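Local coordinates for lipoate-protein ligase, putative (Streptococcus pneumoniae, PDB 1VQZ), which is a putative lipoate-protein ligase, joining a catalytic domain of the lipoyl protein ligase A/B family to the C-terminal domain of the bacterial ligases, at residues I48-I54 and G85-L91; R57-T61 and E76-R80; E30-F34 and Y96-S100; N21-F25 and I237-K241. All blocks are in the same frame, centred on the assembly; numbering follows the deposited sequence.

Contact 1. Residues I48-I54 and G85-L91. With EDO (1,2-ethanediol), chain L.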
loop_
_atom_site.group_PDB
_atom_site.type_symbol
_atom_site.label_atom_id
_atom_site.label_comp_id
_atom_site.label_asym_id
_atom_site.label_seq_id
_atom_site.Cartn_x
_atom_site.Cartn_y
_atom_site.Cartn_z
ATOM N N ILE A 48 -9.979 -10.775 2.937
ATOM C CA ILE A 48 -10.308 -10.886 1.530
ATOM C C ILE A 48 -11.343 -9.829 1.152
ATOM O O ILE A 48 -12.391 -9.675 1.790
ATOM C CB ILE A 48 -10.807 -12.337 1.156
ATOM C CG1 ILE A 48 -9.730 -13.391 1.509
ATOM C CG2 ILE A 48 -11.193 -12.405 -0.312
ATOM C CD1 ILE A 48 -10.125 -14.872 1.253
ATOM N N ASN A 49 -10.994 -9.081 0.113
ATOM C CA ASN A 49 -11.867 -8.066 -0.502
ATOM C C ASN A 49 -12.516 -8.601 -1.738
ATOM O O ASN A 49 -11.894 -9.371 -2.484
ATOM C CB ASN A 49 -11.030 -6.880 -0.942
ATOM C CG ASN A 49 -10.437 -6.115 0.225
ATOM O OD1 ASN A 49 -11.085 -5.985 1.282
ATOM N ND2 ASN A 49 -9.220 -5.518 0.004
ATOM N N LYS A 50 -13.773 -8.196 -1.939
ATOM C CA LYS A 50 -14.468 -8.312 -3.204
ATOM C C LYS A 50 -13.726 -7.546 -4.336
ATOM O O LYS A 50 -12.886 -6.730 -4.057
ATOM C CB LYS A 50 -15.888 -7.751 -3.040
ATOM C CG LYS A 50 -15.946 -6.220 -2.984
ATOM C CD LYS A 50 -17.216 -5.685 -2.255
ATOM C CE LYS A 50 -18.523 -5.846 -3.071
ATOM N NZ LYS A 50 -18.549 -5.021 -4.298
ATOM N N PRO A 51 -14.049 -7.817 -5.622
ATOM C CA PRO A 51 -13.330 -7.116 -6.727
ATOM C C PRO A 51 -13.162 -5.594 -6.532
ATOM O O PRO A 51 -14.147 -4.804 -6.414
ATOM C CB PRO A 51 -14.163 -7.443 -7.987
ATOM C CG PRO A 51 -14.733 -8.848 -7.655
ATOM C CD PRO A 51 -15.054 -8.765 -6.130
ATOM N N SER A 52 -11.911 -5.184 -6.539
ATOM C CA SER A 52 -11.524 -3.846 -6.121
ATOM C C SER A 52 -10.239 -3.398 -6.778
ATOM O O SER A 52 -9.327 -4.204 -6.977
ATOM C CB SER A 52 -11.331 -3.797 -4.587
ATOM O OG SER A 52 -12.510 -4.187 -3.850
ATOM N N ILE A 53 -10.172 -2.115 -7.139
ATOM C CA ILE A 53 -8.905 -1.452 -7.410
ATOM C C ILE A 53 -8.504 -0.652 -6.179
ATOM O O ILE A 53 -9.199 0.278 -5.764
ATOM C CB ILE A 53 -8.932 -0.515 -8.648
ATOM C CG1 ILE A 53 -9.419 -1.275 -9.899
ATOM C CG2 ILE A 53 -7.532 0.100 -8.852
ATOM C CD1 ILE A 53 -8.445 -2.372 -10.368
ATOM N N ILE A 54 -7.364 -1.003 -5.626
ATOM C CA ILE A 54 -6.827 -0.335 -4.477
ATOM C C ILE A 54 -5.682 0.581 -4.941
ATOM O O ILE A 54 -4.705 0.115 -5.516
ATOM C CB ILE A 54 -6.301 -1.312 -3.437
ATOM C CG1 ILE A 54 -7.368 -2.354 -3.037
ATOM C CG2 ILE A 54 -5.870 -0.557 -2.177
ATOM C CD1 ILE A 54 -8.670 -1.784 -2.509
ATOM N N GLY A 85 1.554 1.975 -6.202
ATOM C CA GLY A 85 0.612 1.993 -7.285
ATOM C C GLY A 85 -0.680 1.235 -7.047
ATOM O O GLY A 85 -0.990 0.773 -5.933
ATOM N N ALA A 86 -1.391 1.024 -8.158
ATOM C CA ALA A 86 -2.692 0.398 -8.141
ATOM C C ALA A 86 -2.596 -1.118 -8.138
ATOM O O ALA A 86 -1.770 -1.713 -8.825
ATOM C CB ALA A 86 -3.545 0.881 -9.324
ATOM N N VAL A 87 -3.452 -1.724 -7.335
ATOM C CA VAL A 87 -3.506 -3.174 -7.213
ATOM C C VAL A 87 -4.946 -3.687 -7.372
ATOM O O VAL A 87 -5.864 -3.088 -6.830
ATOM C CB VAL A 87 -2.942 -3.604 -5.848
ATOM C CG1 VAL A 87 -2.851 -5.066 -5.767
ATOM C CG2 VAL A 87 -1.569 -2.992 -5.649
ATOM N N TYR A 88 -5.107 -4.803 -8.107
ATOM C CA TYR A 88 -6.377 -5.507 -8.219
ATOM C C TYR A 88 -6.563 -6.579 -7.159
ATOM O O TYR A 88 -5.741 -7.488 -6.997
ATOM C CB TYR A 88 -6.568 -6.124 -9.618
ATOM C CG TYR A 88 -7.918 -6.770 -9.781
ATOM C CD1 TYR A 88 -9.083 -5.988 -9.793
ATOM C CD2 TYR A 88 -8.043 -8.155 -9.935
ATOM C CE1 TYR A 88 -10.343 -6.569 -9.924
ATOM C CE2 TYR A 88 -9.338 -8.769 -10.052
ATOM C CZ TYR A 88 -10.461 -7.968 -10.051
ATOM O OH TYR A 88 -11.687 -8.544 -10.223
ATOM N N HIS A 89 -7.669 -6.465 -6.460
ATOM C CA HIS A 89 -8.134 -7.471 -5.532
ATOM C C HIS A 89 -9.378 -8.150 -6.046
ATOM O O HIS A 89 -10.268 -7.503 -6.616
ATOM C CB HIS A 89 -8.499 -6.798 -4.196
ATOM C CG HIS A 89 -7.333 -6.296 -3.414
ATOM N ND1 HIS A 89 -6.287 -5.605 -3.984
ATOM C CD2 HIS A 89 -7.107 -6.276 -2.072
ATOM C CE1 HIS A 89 -5.432 -5.245 -3.038
ATOM N NE2 HIS A 89 -5.926 -5.612 -1.865
ATOM N N ASP A 90 -9.471 -9.439 -5.754
ATOM C CA ASP A 90 -10.685 -10.184 -5.889
ATOM C C ASP A 90 -10.805 -11.211 -4.767
ATOM O O ASP A 90 -9.960 -11.259 -3.852
ATOM C CB ASP A 90 -10.838 -10.740 -7.337
ATOM C CG ASP A 90 -9.937 -11.942 -7.664
ATOM O OD1 ASP A 90 -9.303 -12.546 -6.784
ATOM O OD2 ASP A 90 -9.862 -12.295 -8.873
ATOM N N LEU A 91 -11.848 -12.050 -4.829
ATOM C CA LEU A 91 -12.104 -13.002 -3.781
ATOM C C LEU A 91 -11.023 -14.097 -3.641
ATOM O O LEU A 91 -11.077 -14.863 -2.700
ATOM C CB LEU A 91 -13.477 -13.661 -3.964
ATOM C CG LEU A 91 -14.651 -12.723 -3.727
ATOM C CD1 LEU A 91 -15.947 -13.533 -3.859
ATOM C CD2 LEU A 91 -14.605 -11.999 -2.328
HETATM C C1 EDO L . -5.137 -2.650 0.973
HETATM O O1 EDO L . -4.388 -3.560 0.201
HETATM C C2 EDO L . -4.412 -2.571 2.294
HETATM O O2 EDO L . -5.231 -1.963 3.269
HETATM O O HOH W 1 -8.988 -9.614 -1.824
#
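Ser52 and His89 hold each other through a reciprocal pair of backbone hydrogen bonds: Ser52 N to His89 O spans 2.8 Å and His89 N to Ser52 O 2.9 Å, the second almost straight (173° at the hydrogen). Ile54 and Val87 repeat the pattern, with Ile54 N to Val87 O at 2.8 Å. Ile53 and Tyr88 between them form a non-hydrogen-bonded pair, the alternation expected of an antiparallel ladder. Where it ends, water 1 joins Asn49 N to Asp90 O. The ladder is one of two strand pairings in the small three-stranded sheet of the catalytic domain, in which strand 52-55 runs between 87-89 and 76-79. On the face bearing Ser52, Ile54 and His89, the imidazole turns to the side of its own backbone N (chi1 -71°) and receives Ile54 CG1 over one ring face, a CH-pi contact of 3.6 Å from CG1 to the ring centroid. Its ND1 is buried without a partner in the model, while NE2 reaches a 1,2-ethanediol. Asn49 lies alongside this ring, its amide turned 25° from it and OD1 bonded to Asn26. On the other face Ile53 CD1 sits at the Tyr88 ring edge, 3.7 Å from Tyr88 CD1, and Tyr88 touches Val169.

Contact 2. Residues R57-T61 and E76-R80. With EDO (1,2-ethanediol), chain D; EDO (1,2-ethanediol), chain S; EDO (1,2-ethanediol), chain J.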
loop_
_atom_site.group_PDB
_atom_site.type_symbol
_atom_site.label_atom_id
_atom_site.label_comp_id
_atom_site.label_asym_id
_atom_site.label_seq_id
_atom_site.Cartn_x
_atom_site.Cartn_y
_atom_site.Cartn_z
ATOM N N ARG A 57 -1.732 5.648 -1.526
ATOM C CA ARG A 57 -2.012 6.830 -0.719
ATOM C C ARG A 57 -1.877 8.207 -1.412
ATOM O O ARG A 57 -2.595 9.188 -1.055
ATOM C CB ARG A 57 -1.081 6.733 0.518
ATOM C CG ARG A 57 -1.211 7.771 1.498
ATOM C CD ARG A 57 -0.244 7.506 2.633
ATOM N NE ARG A 57 1.110 7.513 2.154
ATOM C CZ ARG A 57 2.135 6.890 2.696
ATOM N NH1 ARG A 57 2.016 6.142 3.788
ATOM N NH2 ARG A 57 3.309 7.014 2.118
ATOM N N HIS A 58 -0.980 8.309 -2.388
ATOM C CA HIS A 58 -0.763 9.562 -3.080
ATOM C C HIS A 58 -1.115 9.590 -4.562
ATOM O O HIS A 58 -0.861 10.588 -5.215
ATOM C CB HIS A 58 0.667 10.025 -2.856
ATOM C CG HIS A 58 1.016 10.214 -1.415
ATOM N ND1 HIS A 58 0.224 10.941 -0.548
ATOM C CD2 HIS A 58 2.042 9.723 -0.662
ATOM C CE1 HIS A 58 0.766 10.926 0.663
ATOM N NE2 HIS A 58 1.860 10.189 0.629
ATOM N N GLN A 59 -1.749 8.523 -5.072
ATOM C CA GLN A 59 -2.120 8.458 -6.475
ATOM C C GLN A 59 -3.244 9.478 -6.777
ATOM O O GLN A 59 -4.106 9.752 -5.950
ATOM C CB GLN A 59 -2.552 7.033 -6.925
ATOM C CG GLN A 59 -1.420 6.038 -7.109
ATOM C CD GLN A 59 -1.840 4.750 -7.797
ATOM O OE1 GLN A 59 -2.351 3.815 -7.160
ATOM N NE2 GLN A 59 -1.610 4.685 -9.114
ATOM N N ASN A 60 -3.184 10.012 -7.984
ATOM C CA ASN A 60 -4.188 10.921 -8.501
ATOM C C ASN A 60 -5.248 10.057 -9.178
ATOM O O ASN A 60 -5.208 9.804 -10.384
ATOM C CB ASN A 60 -3.536 11.955 -9.430
ATOM C CG ASN A 60 -4.525 13.007 -9.920
ATOM O OD1 ASN A 60 -5.723 12.878 -9.707
ATOM N ND2 ASN A 60 -4.041 14.005 -10.612
ATOM N N THR A 61 -6.161 9.568 -8.331
ATOM C CA THR A 61 -7.125 8.525 -8.644
ATOM C C THR A 61 -7.903 8.814 -9.919
ATOM O O THR A 61 -7.956 7.973 -10.829
ATOM C CB THR A 61 -8.047 8.311 -7.475
ATOM O OG1 THR A 61 -7.263 8.258 -6.266
ATOM C CG2 THR A 61 -8.831 7.017 -7.658
ATOM N N GLU A 76 -15.064 -2.029 -6.757
ATOM C CA GLU A 76 -14.807 -0.947 -5.757
ATOM C C GLU A 76 -13.481 -0.237 -6.074
ATOM O O GLU A 76 -12.565 -0.869 -6.561
ATOM C CB GLU A 76 -14.692 -1.521 -4.341
ATOM C CG GLU A 76 -15.809 -2.450 -3.836
ATOM C CD GLU A 76 -17.129 -1.767 -3.695
ATOM O OE1 GLU A 76 -17.156 -0.541 -3.670
ATOM O OE2 GLU A 76 -18.165 -2.448 -3.619
ATOM N N VAL A 77 -13.394 1.064 -5.808
ATOM C CA VAL A 77 -12.155 1.825 -5.842
ATOM C C VAL A 77 -11.928 2.448 -4.454
ATOM O O VAL A 77 -12.692 3.352 -4.031
ATOM C CB VAL A 77 -12.141 2.892 -6.991
ATOM C CG1 VAL A 77 -10.906 3.739 -6.968
ATOM C CG2 VAL A 77 -12.306 2.228 -8.340
ATOM N N VAL A 78 -10.847 2.007 -3.781
ATOM C CA VAL A 78 -10.499 2.510 -2.444
ATOM C C VAL A 78 -9.011 2.839 -2.331
ATOM O O VAL A 78 -8.168 2.096 -2.816
ATOM C CB VAL A 78 -10.948 1.485 -1.360
ATOM C CG1 VAL A 78 -10.657 1.968 0.063
ATOM C CG2 VAL A 78 -12.461 1.153 -1.512
ATOM N N ARG A 79 -8.701 3.986 -1.750
ATOM C CA ARG A 79 -7.323 4.398 -1.511
ATOM C C ARG A 79 -6.861 3.796 -0.202
ATOM O O ARG A 79 -7.516 3.940 0.813
ATOM C CB ARG A 79 -7.252 5.913 -1.463
ATOM C CG ARG A 79 -5.883 6.504 -1.291
ATOM C CD ARG A 79 -5.982 7.954 -0.991
ATOM N NE ARG A 79 -6.532 8.819 -2.055
ATOM C CZ ARG A 79 -5.900 9.186 -3.172
ATOM N NH1 ARG A 79 -4.705 8.700 -3.482
ATOM N NH2 ARG A 79 -6.487 10.043 -4.003
ATOM N N ARG A 80 -5.722 3.118 -0.235
ATOM C CA ARG A 80 -5.107 2.593 0.977
ATOM C C ARG A 80 -4.140 3.566 1.642
ATOM O O ARG A 80 -3.871 4.725 1.158
ATOM C CB ARG A 80 -4.409 1.235 0.675
ATOM C CG ARG A 80 -3.225 1.323 -0.273
ATOM C CD ARG A 80 -2.420 -0.006 -0.383
ATOM N NE ARG A 80 -1.283 0.323 -1.241
ATOM C CZ ARG A 80 -1.289 0.336 -2.582
ATOM N NH1 ARG A 80 -2.356 -0.066 -3.249
ATOM N NH2 ARG A 80 -0.209 0.776 -3.245
HETATM C C1 EDO D . -2.105 13.038 -3.051
HETATM O O1 EDO D . -0.986 13.138 -2.203
HETATM C C2 EDO D . -3.319 12.498 -2.321
HETATM O O2 EDO D . -3.708 13.416 -1.337
HETATM C C1 EDO S . -2.129 13.082 1.811
HETATM O O1 EDO S . -0.816 13.608 2.261
HETATM C C2 EDO S . -2.190 11.695 1.125
HETATM O O2 EDO S . -3.370 10.855 1.292
HETATM C C1 EDO J . -6.744 15.940 -7.835
HETATM O O1 EDO J . -7.070 15.170 -9.001
HETATM C C2 EDO J . -5.492 16.734 -8.185
HETATM O O2 EDO J . -5.752 17.482 -9.377
#
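Arg79 lays its guanidinium edge-on against the backbone carbonyl of Gln59 and gives that single oxygen two hydrogen bonds. The shorter runs from Arg79 NH1 to Gln59 O at 2.7 Å, lies in the carbonyl plane and uses a lone pair; the longer, from Arg79 NH2 to Gln59 O, is 3.1 Å and bends to 136° at the hydrogen. Because Gln59 O lies only 3° out of the guanidinium plane, the fork fixes the rotation of the group. The Arg79 chain is extended through chi1 and chi2 and then bends at chi3 (-65°), which brings the guanidinium round to this carbonyl. Thr61 OG1 stands over one guanidinium face, too poorly angled to bond to it, and finds its partner in Asn251 O; a 1,2-ethanediol carbon lies over the opposite face. Beyond the polar centre, Thr61 CG2 and Val77 CG1 meet tip to tip at 3.9 Å, and Arg57 CB rests 3.5 Å from Arg80 O. The loop 57-61, leading from strand 52-55 towards helix 67-73, is thus fastened to strand 76-79, an outer strand of the small sheet. Trp250 O in helix 248-251 and Tyr252 O just after it accept from Arg79 NE and NH2, while Val78 packs on Thr23 and Ile27 of helix 23-36.

Contact 3. Residues E30-F34 and Y96-S100; sequences EEYAF and YTIIS. With EDO (1,2-ethanediol), chain N; EDO (1,2-ethanediol), chain L.
Glu30 meets Thr97 where helix 23-36 packs against one face of the large mixed sheet of the catalytic domain, an alpha/beta layer in which the axes of the helix and strand segments run 9.5 Å apart and only 17° from parallel. From CB, the glutamate chain continues anti to its own nitrogen (chi1 -178°) and stays extended, which carries it off the helix to the strand. CG packs against the threonine methyl, 3.7 Å from Thr97 CG2. CD places the two carboxylate oxygens on different partners. OE2 is the one that faces the strand: it accepts a 2.7 Å hydrogen bond from Thr97 OG1, which meets it on the anti side and 19° out of the carboxylate plane. Water 2 also donates to Glu30 OE2 and to Tyr96 O, and His158 ND1 from strand 154-162 is a further partner of OE2, so three bonds grip this buried oxygen. Thr97 OG1 is in turn bonded to Trp47 NE1 of the adjoining strand 42-47, a second-shell contact that would help position the hydroxyl. OE1 turns towards a bound 1,2-ethanediol, at a modelled separation too short to interpret. One helical turn on, the contact becomes apolar. Ile99 sets its terminal methyl against the helix: CD1 lies 3.9 Å from Ala33 CB and 4.1 Å from Phe34 CB. The isoleucine's other branch, CG2, comes up at the edge of the Phe34 ring, while the closest approach of Ile99 CD1 to the helix is to the backbone nitrogen Phe34 N, at 3.6 Å.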
loop_
_atom_site.group_PDB
_atom_site.type_symbol
_atom_site.label_atom_id
_atom_site.label_comp_id
_atom_site.label_asym_id
_atom_site.label_seq_id
_atom_site.Cartn_x
_atom_site.Cartn_y
_atom_site.Cartn_z
ATOM N N GLU A 30 -8.534 -2.594 9.270
ATOM C CA GLU A 30 -7.070 -2.704 9.310
ATOM C C GLU A 30 -6.462 -1.439 9.897
ATOM O O GLU A 30 -5.546 -1.511 10.749
ATOM C CB GLU A 30 -6.495 -2.986 7.907
ATOM C CG GLU A 30 -4.972 -3.172 7.863
ATOM C CD GLU A 30 -4.448 -3.197 6.457
ATOM O OE1 GLU A 30 -4.793 -2.271 5.704
ATOM O OE2 GLU A 30 -3.702 -4.148 6.106
ATOM N N GLU A 31 -6.950 -0.276 9.461
ATOM C CA GLU A 31 -6.445 0.975 10.013
ATOM C C GLU A 31 -6.710 1.105 11.518
ATOM O O GLU A 31 -5.873 1.656 12.307
ATOM C CB GLU A 31 -7.069 2.182 9.296
ATOM C CG GLU A 31 -6.388 3.489 9.677
ATOM C CD GLU A 31 -7.027 4.722 9.046
ATOM O OE1 GLU A 31 -8.264 4.914 9.119
ATOM O OE2 GLU A 31 -6.268 5.515 8.512
ATOM N N TYR A 32 -7.884 0.636 11.926
ATOM C CA TYR A 32 -8.251 0.639 13.338
ATOM C C TYR A 32 -7.279 -0.205 14.187
ATOM O O TYR A 32 -6.824 0.219 15.238
ATOM C CB TYR A 32 -9.678 0.154 13.519
ATOM C CG TYR A 32 -10.202 0.465 14.894
ATOM C CD1 TYR A 32 -10.679 1.740 15.208
ATOM C CD2 TYR A 32 -10.227 -0.506 15.881
ATOM C CE1 TYR A 32 -11.143 2.067 16.496
ATOM C CE2 TYR A 32 -10.709 -0.204 17.189
ATOM C CZ TYR A 32 -11.165 1.096 17.483
ATOM O OH TYR A 32 -11.636 1.382 18.736
ATOM N N ALA A 33 -6.933 -1.401 13.709
ATOM C CA ALA A 33 -5.949 -2.200 14.374
ATOM C C ALA A 33 -4.587 -1.474 14.414
ATOM O O ALA A 33 -3.958 -1.386 15.477
ATOM C CB ALA A 33 -5.865 -3.591 13.708
ATOM N N PHE A 34 -4.140 -0.933 13.271
ATOM C CA PHE A 34 -2.850 -0.247 13.179
ATOM C C PHE A 34 -2.787 0.950 14.122
ATOM O O PHE A 34 -1.850 1.090 14.944
ATOM C CB PHE A 34 -2.685 0.227 11.750
ATOM C CG PHE A 34 -1.366 0.896 11.437
ATOM C CD1 PHE A 34 -0.175 0.543 12.104
ATOM C CD2 PHE A 34 -1.296 1.804 10.360
ATOM C CE1 PHE A 34 1.064 1.123 11.740
ATOM C CE2 PHE A 34 -0.079 2.383 10.000
ATOM C CZ PHE A 34 1.101 2.042 10.702
ATOM N N TYR A 96 -2.821 -9.823 3.874
ATOM C CA TYR A 96 -2.240 -10.061 5.191
ATOM C C TYR A 96 -1.900 -8.715 5.795
ATOM O O TYR A 96 -1.571 -7.734 5.064
ATOM C CB TYR A 96 -0.981 -10.980 5.149
ATOM C CG TYR A 96 0.197 -10.383 4.409
ATOM C CD1 TYR A 96 0.364 -10.563 3.030
ATOM C CD2 TYR A 96 1.125 -9.594 5.091
ATOM C CE1 TYR A 96 1.441 -9.969 2.362
ATOM C CE2 TYR A 96 2.171 -9.001 4.448
ATOM C CZ TYR A 96 2.339 -9.180 3.093
ATOM O OH TYR A 96 3.432 -8.568 2.522
ATOM N N THR A 97 -1.940 -8.680 7.131
ATOM C CA THR A 97 -1.573 -7.493 7.915
ATOM C C THR A 97 -0.721 -7.890 9.121
ATOM O O THR A 97 -1.131 -8.715 9.902
ATOM C CB THR A 97 -2.826 -6.846 8.446
ATOM O OG1 THR A 97 -3.670 -6.517 7.347
ATOM C CG2 THR A 97 -2.525 -5.637 9.241
ATOM N N ILE A 98 0.466 -7.306 9.241
ATOM C CA ILE A 98 1.391 -7.533 10.355
ATOM C C ILE A 98 1.688 -6.169 10.983
ATOM O O ILE A 98 2.399 -5.374 10.411
ATOM C CB ILE A 98 2.692 -8.141 9.854
ATOM C CG1 ILE A 98 2.389 -9.355 8.968
ATOM C CG2 ILE A 98 3.618 -8.559 11.003
ATOM C CD1 ILE A 98 3.568 -9.736 8.121
ATOM N N ILE A 99 1.155 -5.942 12.175
ATOM C CA ILE A 99 1.360 -4.719 12.949
ATOM C C ILE A 99 2.182 -4.951 14.182
ATOM O O ILE A 99 1.988 -5.951 14.915
ATOM C CB ILE A 99 0.008 -4.157 13.366
ATOM C CG1 ILE A 99 -0.778 -3.706 12.122
ATOM C CG2 ILE A 99 0.163 -3.022 14.362
ATOM C CD1 ILE A 99 -2.275 -3.834 12.288
ATOM N N SER A 100 3.107 -4.024 14.435
ATOM C CA SER A 100 4.037 -4.164 15.586
ATOM C C SER A 100 4.466 -2.817 16.114
ATOM O O SER A 100 4.735 -1.896 15.349
ATOM C CB SER A 100 5.289 -4.940 15.200
ATOM O OG SER A 100 5.955 -4.202 14.187
HETATM C C1 EDO N . -8.564 7.238 12.600
HETATM O O1 EDO N . -7.389 6.435 12.620
HETATM C C2 EDO N . -9.356 6.825 11.373
HETATM O O2 EDO N . -8.771 7.339 10.181
HETATM C C1 EDO L . -5.137 -2.650 0.973
HETATM O O1 EDO L . -4.388 -3.560 0.201
HETATM C C2 EDO L . -4.412 -2.571 2.294
HETATM O O2 EDO L . -5.231 -1.963 3.269
HETATM O O HOH W 2 -3.451 -6.009 3.760
#

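Contact 4. Residues N21-F25 and I237-K241; sequences NDTAF and INRIK
Asp22 meets Lys241 in a salt bridge between the residue that caps helix 23-36 and helix 231-245, with Lys241 NZ giving a 2.7 Å hydrogen bond to Asp22 OD2. The ammonium arrives on the syn side of that oxygen, 19° out of the carboxylate plane, and the two side chains meet at about a right angle. Asp22 is also the N-cap of helix 23-36: its other oxygen, OD1, accepts a weak but straight bond from Phe25 N (3.4 Å, 166° at the hydrogen). One carboxylate thus serves the start of its own helix and a lysine of another, and the positive charge nearby would be expected to stabilise its ionised form. Ala24 comes next and offers its methyl to the lysine stem, Ala24 CB lying 3.9 Å from Lys241 CG. That stem is extended throughout, all four torsions close to anti, so it runs over Ala24 and Phe25 before its tip reaches the aspartate. Phe25 lies beside it, with Phe25 CB 4.0 Å from Lys241 CD. Further along the ring, Phe25 CE1 touches Ile237 CG2 at 3.6 Å, and Asn238 OD1 lies at the ring edge, 3.3 Å from Phe25 CD1, its amide turned 31° from the ring. The contact therefore joins the first turn of helix 23-36 to helix 231-245; Phe25 also touches Leu234, Ala24 touches Phe245, and Ile237 and Ile240 carry the helix pairing on to Tyr32.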
loop_
_atom_site.group_PDB
_atom_site.type_symbol
_atom_site.label_atom_id
_atom_site.label_comp_id
_atom_site.label_asym_id
_atom_site.label_seq_id
_atom_site.Cartn_x
_atom_site.Cartn_y
_atom_site.Cartn_z
ATOM N N ASN A 21 -16.216 -9.276 3.080
ATOM C CA ASN A 21 -15.564 -8.913 1.815
ATOM C C ASN A 21 -15.789 -7.454 1.392
ATOM O O ASN A 21 -15.423 -7.061 0.258
ATOM C CB ASN A 21 -16.004 -9.870 0.691
ATOM C CG ASN A 21 -15.671 -11.336 0.993
ATOM O OD1 ASN A 21 -14.578 -11.682 1.459
ATOM N ND2 ASN A 21 -16.614 -12.187 0.728
ATOM N N ASP A 22 -16.364 -6.658 2.303
ATOM C CA ASP A 22 -16.639 -5.234 2.115
ATOM C C ASP A 22 -15.355 -4.409 2.166
ATOM O O ASP A 22 -14.811 -4.132 3.219
ATOM C CB ASP A 22 -17.666 -4.798 3.178
ATOM C CG ASP A 22 -18.195 -3.334 3.020
ATOM O OD1 ASP A 22 -17.522 -2.430 2.514
ATOM O OD2 ASP A 22 -19.318 -3.082 3.525
ATOM N N THR A 23 -14.884 -4.006 0.991
ATOM C CA THR A 23 -13.562 -3.446 0.866
ATOM C C THR A 23 -13.338 -2.264 1.813
ATOM O O THR A 23 -12.350 -2.220 2.563
ATOM C CB THR A 23 -13.261 -3.032 -0.606
ATOM O OG1 THR A 23 -13.413 -4.161 -1.474
ATOM C CG2 THR A 23 -11.840 -2.502 -0.738
ATOM N N ALA A 24 -14.230 -1.303 1.771
ATOM C CA ALA A 24 -14.074 -0.129 2.602
ATOM C C ALA A 24 -14.113 -0.447 4.106
ATOM O O ALA A 24 -13.331 0.118 4.876
ATOM C CB ALA A 24 -15.108 0.891 2.244
ATOM N N PHE A 25 -14.982 -1.375 4.510
ATOM C CA PHE A 25 -15.057 -1.835 5.878
ATOM C C PHE A 25 -13.730 -2.505 6.300
ATOM O O PHE A 25 -13.178 -2.231 7.382
ATOM C CB PHE A 25 -16.240 -2.808 6.077
ATOM C CG PHE A 25 -16.246 -3.443 7.439
ATOM C CD1 PHE A 25 -16.691 -2.729 8.540
ATOM C CD2 PHE A 25 -15.722 -4.711 7.628
ATOM C CE1 PHE A 25 -16.647 -3.298 9.801
ATOM C CE2 PHE A 25 -15.653 -5.277 8.883
ATOM C CZ PHE A 25 -16.105 -4.559 9.973
ATOM N N ILE A 237 -15.136 1.525 13.906
ATOM C CA ILE A 237 -14.674 1.050 12.618
ATOM C C ILE A 237 -15.579 1.488 11.455
ATOM O O ILE A 237 -15.104 1.979 10.448
ATOM C CB ILE A 237 -14.441 -0.480 12.613
ATOM C CG1 ILE A 237 -13.228 -0.808 13.492
ATOM C CG2 ILE A 237 -14.198 -1.008 11.167
ATOM C CD1 ILE A 237 -13.121 -2.257 13.833
ATOM N N ASN A 238 -16.869 1.325 11.615
ATOM C CA ASN A 238 -17.809 1.768 10.590
ATOM C C ASN A 238 -17.854 3.280 10.407
ATOM O O ASN A 238 -18.057 3.779 9.282
ATOM C CB ASN A 238 -19.211 1.156 10.864
ATOM C CG ASN A 238 -19.333 -0.303 10.327
ATOM O OD1 ASN A 238 -19.131 -0.529 9.146
ATOM N ND2 ASN A 238 -19.629 -1.268 11.196
ATOM N N ARG A 239 -17.674 4.032 11.497
ATOM C CA ARG A 239 -17.492 5.480 11.387
ATOM C C ARG A 239 -16.296 5.841 10.481
ATOM O O ARG A 239 -16.362 6.767 9.689
ATOM C CB ARG A 239 -17.332 6.099 12.790
ATOM C CG ARG A 239 -17.148 7.635 12.829
ATOM C CD ARG A 239 -18.497 8.390 12.713
ATOM N N ILE A 240 -15.189 5.154 10.666
ATOM C CA ILE A 240 -14.010 5.355 9.827
ATOM C C ILE A 240 -14.299 4.983 8.362
ATOM O O ILE A 240 -13.866 5.666 7.463
ATOM C CB ILE A 240 -12.776 4.555 10.335
ATOM C CG1 ILE A 240 -12.359 5.095 11.717
ATOM C CG2 ILE A 240 -11.601 4.676 9.313
ATOM C CD1 ILE A 240 -11.242 4.333 12.411
ATOM N N LYS A 241 -15.008 3.875 8.138
ATOM C CA LYS A 241 -15.545 3.548 6.807
ATOM C C LYS A 241 -16.409 4.688 6.238
ATOM O O LYS A 241 -16.163 5.142 5.120
ATOM C CB LYS A 241 -16.329 2.226 6.874
ATOM C CG LYS A 241 -16.977 1.791 5.546
ATOM C CD LYS A 241 -18.084 0.703 5.697
ATOM C CE LYS A 241 -18.594 0.240 4.300
ATOM N NZ LYS A 241 -19.842 -0.601 4.305
#

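From the N terminus, the chain first enters segment 21-25, whose partner arrives only at 237-241, so contact 4 closes the widest loop. Contact 3 (30-34 with 96-100) lies within it, contact 1 (48-54 with 85-91) within contact 3, and contact 2 (57-61 with 76-80) innermost; none cross. Contacts 3 and 4 share helix 23-36, which links the large sheet to helix 231-245. Contacts 1 and 2 share the small sheet, where strand 52-55 separates 87-89 from 76-79 and Lys50 NZ forms a 2.7 Å salt bridge with Glu76 OE2. Contacts 1 and 4 join through Ser52 OG and Thr23 OG1, a probable hydrogen bond.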